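Local coordinates for restriction endonuclease S subunits (Thermoanaerobacter tengcongensis, PDB 3OKG), which probably recognises the DNA target sequence as the specificity subunit of a type I restriction-modification methyltransferase, which it forms together with M polypeptides, at residues I85-I91 against I102-P107. Sequence-based numbering, arbitrary orientation.
With SO4 (sulfate ion), chain H.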
ATOM      1  N   ILE A  85       1.807  32.891  14.448  1.00 21.50           N
ATOM      2  CA  ILE A  85       2.767  32.367  13.484  1.00 19.59           C
ATOM      3  C   ILE A  85       3.128  33.409  12.441  1.00 27.32           C
ATOM      4  O   ILE A  85       2.345  34.326  12.138  1.00 22.70           O
ATOM      5  CB  ILE A  85       2.273  31.087  12.800  1.00 16.74           C
ATOM      6  CG1 ILE A  85       0.903  31.317  12.131  1.00 20.44           C
ATOM      7  CG2 ILE A  85       2.173  29.982  13.838  1.00 18.41           C
ATOM      8  CD1 ILE A  85       0.299  30.064  11.441  1.00 16.33           C
ATOM      9  N   ARG A  86       4.311  33.242  11.874  1.00 16.78           N
ATOM     10  CA  ARG A  86       4.814  34.158  10.846  1.00 16.86           C
ATOM     11  C   ARG A  86       5.266  33.369   9.627  1.00 25.19           C
ATOM     12  O   ARG A  86       5.634  32.193   9.728  1.00 18.53           O
ATOM     13  CB  ARG A  86       5.985  34.983  11.393  1.00 23.01           C
ATOM     14  CG  ARG A  86       5.621  35.893  12.581  1.00 26.75           C
ATOM     15  CD  ARG A  86       4.795  37.091  12.111  1.00 24.90           C
ATOM     16  NE  ARG A  86       4.348  37.888  13.249  1.00 44.41           N
ATOM     17  CZ  ARG A  86       3.432  38.850  13.183  1.00 48.38           C
ATOM     18  NH1 ARG A  86       2.849  39.150  12.025  1.00 38.20           N
ATOM     19  NH2 ARG A  86       3.096  39.514  14.285  1.00 44.67           N
ATOM     20  N   SER A  87       5.218  34.012   8.463  1.00 21.23           N
ATOM     21  CA  SER A  87       5.674  33.371   7.249  1.00 23.78           C
ATOM     22  C   SER A  87       7.039  32.720   7.470  1.00 14.24           C
ATOM     23  O   SER A  87       7.967  33.363   7.958  1.00 19.47           O
ATOM     24  CB  SER A  87       5.820  34.432   6.142  1.00 28.95           C
ATOM     25  OG  SER A  87       6.121  33.794   4.920  1.00 28.52           O
ATOM     26  N   GLY A  88       7.175  31.461   7.077  1.00 20.80           N
ATOM     27  CA  GLY A  88       8.458  30.799   7.208  1.00 23.98           C
ATOM     28  C   GLY A  88       8.661  30.063   8.519  1.00 21.97           C
ATOM     29  O   GLY A  88       9.663  29.354   8.675  1.00 20.63           O
ATOM     30  N   ASP A  89       7.744  30.217   9.479  1.00 16.76           N
ATOM     31  CA  ASP A  89       7.905  29.461  10.727  1.00 20.85           C
ATOM     32  C   ASP A  89       7.747  27.981  10.384  1.00 17.18           C
ATOM     33  O   ASP A  89       7.022  27.634   9.460  1.00 18.29           O
ATOM     34  CB  ASP A  89       6.816  29.782  11.762  1.00 18.23           C
ATOM     35  CG  ASP A  89       7.025  31.119  12.460  1.00 24.00           C
ATOM     36  OD1 ASP A  89       8.111  31.712  12.342  1.00 19.85           O
ATOM     37  OD2 ASP A  89       6.084  31.574  13.129  1.00 22.55           O
ATOM     38  N   VAL A  90       8.390  27.118  11.159  1.00 15.47           N
ATOM     39  CA  VAL A  90       8.063  25.710  11.145  1.00 12.51           C
ATOM     40  C   VAL A  90       7.229  25.442  12.376  1.00 14.64           C
ATOM     41  O   VAL A  90       7.599  25.860  13.477  1.00 18.69           O
ATOM     42  CB  VAL A  90       9.354  24.854  11.151  1.00 19.41           C
ATOM     43  CG1 VAL A  90       9.015  23.357  11.328  1.00 17.90           C
ATOM     44  CG2 VAL A  90      10.145  25.094   9.848  1.00 15.22           C
ATOM     45  N   ILE A  91       6.107  24.741  12.225  1.00 15.96           N
ATOM     46  CA  ILE A  91       5.348  24.348  13.407  1.00 15.15           C
ATOM     47  C   ILE A  91       5.454  22.844  13.570  1.00 15.45           C
ATOM     48  O   ILE A  91       5.306  22.095  12.625  1.00 18.58           O
ATOM     49  CB  ILE A  91       3.872  24.804  13.328  1.00 17.42           C
ATOM     50  CG1 ILE A  91       3.259  24.354  11.997  1.00 16.86           C
ATOM     51  CG2 ILE A  91       3.817  26.328  13.339  1.00 16.51           C
ATOM     52  CD1 ILE A  91       1.719  24.603  11.912  1.00 17.02           C
ATOM     53  N   ILE A 102       3.964  18.369  11.085  1.00 14.45           N
ATOM     54  CA  ILE A 102       5.050  19.333  11.096  1.00 12.70           C
ATOM     55  C   ILE A 102       4.964  20.036   9.760  1.00 18.99           C
ATOM     56  O   ILE A 102       4.887  19.358   8.739  1.00 21.24           O
ATOM     57  CB  ILE A 102       6.405  18.618  11.153  1.00 15.58           C
ATOM     58  CG1 ILE A 102       6.531  17.791  12.457  1.00 21.80           C
ATOM     59  CG2 ILE A 102       7.558  19.636  11.009  1.00 18.20           C
ATOM     60  CD1 ILE A 102       7.637  16.739  12.378  1.00 21.36           C
ATOM     61  N   ALA A 103       4.999  21.369   9.745  1.00 14.49           N
ATOM     62  CA  ALA A 103       4.703  22.077   8.488  1.00 15.82           C
ATOM     63  C   ALA A 103       5.359  23.411   8.451  1.00 18.60           C
ATOM     64  O   ALA A 103       5.696  23.959   9.493  1.00 16.94           O
ATOM     65  CB  ALA A 103       3.206  22.250   8.343  1.00 16.99           C
ATOM     66  N   LEU A 104       5.500  23.944   7.239  1.00 18.22           N
ATOM     67  CA  LEU A 104       6.098  25.259   7.024  1.00 15.58           C
ATOM     68  C   LEU A 104       4.990  26.257   6.780  1.00 21.76           C
ATOM     69  O   LEU A 104       4.088  26.004   5.994  1.00 19.59           O
ATOM     70  CB  LEU A 104       7.014  25.219   5.803  1.00 17.76           C
ATOM     71  CG  LEU A 104       7.703  26.523   5.373  1.00 22.38           C
ATOM     72  CD1 LEU A 104       8.739  26.956   6.430  1.00 17.96           C
ATOM     73  CD2 LEU A 104       8.348  26.328   4.000  1.00 25.60           C
ATOM     74  N   VAL A 105       5.033  27.373   7.483  1.00 21.08           N
ATOM     75  CA  VAL A 105       3.949  28.336   7.406  1.00 14.39           C
ATOM     76  C   VAL A 105       4.135  29.194   6.145  1.00 15.97           C
ATOM     77  O   VAL A 105       5.176  29.834   5.989  1.00 20.01           O
ATOM     78  CB  VAL A 105       3.932  29.240   8.662  1.00 15.56           C
ATOM     79  CG1 VAL A 105       2.861  30.362   8.517  1.00 19.39           C
ATOM     80  CG2 VAL A 105       3.681  28.392   9.936  1.00 16.97           C
ATOM     81  N   PRO A 106       3.155  29.180   5.245  1.00 20.56           N
ATOM     82  CA  PRO A 106       3.243  29.959   4.002  1.00 17.65           C
ATOM     83  C   PRO A 106       3.085  31.447   4.283  1.00 26.46           C
ATOM     84  O   PRO A 106       2.742  31.800   5.412  1.00 22.97           O
ATOM     85  CB  PRO A 106       2.054  29.445   3.188  1.00 18.26           C
ATOM     86  CG  PRO A 106       1.073  28.991   4.210  1.00 20.42           C
ATOM     87  CD  PRO A 106       1.888  28.436   5.344  1.00 18.52           C
ATOM     88  N   PRO A 107       3.323  32.312   3.298  1.00 31.09           N
ATOM     89  CA  PRO A 107       3.185  33.746   3.567  1.00 24.76           C
ATOM     90  C   PRO A 107       1.735  34.182   3.787  1.00 19.62           C
ATOM     91  O   PRO A 107       1.521  35.116   4.554  1.00 24.92           O
ATOM     92  CB  PRO A 107       3.838  34.399   2.325  1.00 36.41           C
ATOM     93  CG  PRO A 107       4.012  33.283   1.327  1.00 35.24           C
ATOM     94  CD  PRO A 107       4.199  32.050   2.137  1.00 32.54           C
TER
HETATM   95  S   SO4 H 404       6.086  38.487  16.645  1.00 93.04           S
HETATM   96  O1  SO4 H 404       5.945  39.848  17.163  1.00 83.24           O
HETATM   97  O2  SO4 H 404       6.540  38.556  15.257  1.00 57.32           O
HETATM   98  O3  SO4 H 404       7.069  37.755  17.454  1.00 61.09           O
HETATM   99  O4  SO4 H 404       4.795  37.797  16.698  1.00 46.02           O
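Val105 meets Ile85, Asp89 and Ile91 where a type II turn, Arg86 to Asp89, leads into strand 90-93 of a beta hairpin that strand 102-104 completes in the first DNA specificity domain. Ile91 and Ala103 form an antiparallel hydrogen-bonded pair; beyond it Gly88 and Asp89 together face Val105 in a G1-type beta bulge, Val105 N bonding Asp89 O (2.8 Å) and Gly88 N bonding Val105 O. A chi1 of 174° turns CG1 of Val105 away from the backbone N and to within 3.9 Å of Ile85 CD1, while CG2 packs on Asp89 CB and lies 4.0 Å from Ile91 CG2, the two side chains crossing at about a right angle. The branch at CB thus serves both sides at once, and replacing Val105 by alanine would probably open a gap among Ile85, Asp89 and Ile91, leaving the end of Ile85 freer to turn. On the other face of the hairpin, Leu104 reaches back so that CD1 sits 4.1 Å from Val90 CG2, and both residues pack against Phe134 of helix 130-137. Gly88 suits its positive phi (91°), where a CB would jam against the preceding carbonyl. Asp89 also pairs with Arg122, and its OD2 accepts Arg86 N at 2.7 Å from above the carboxylate plane.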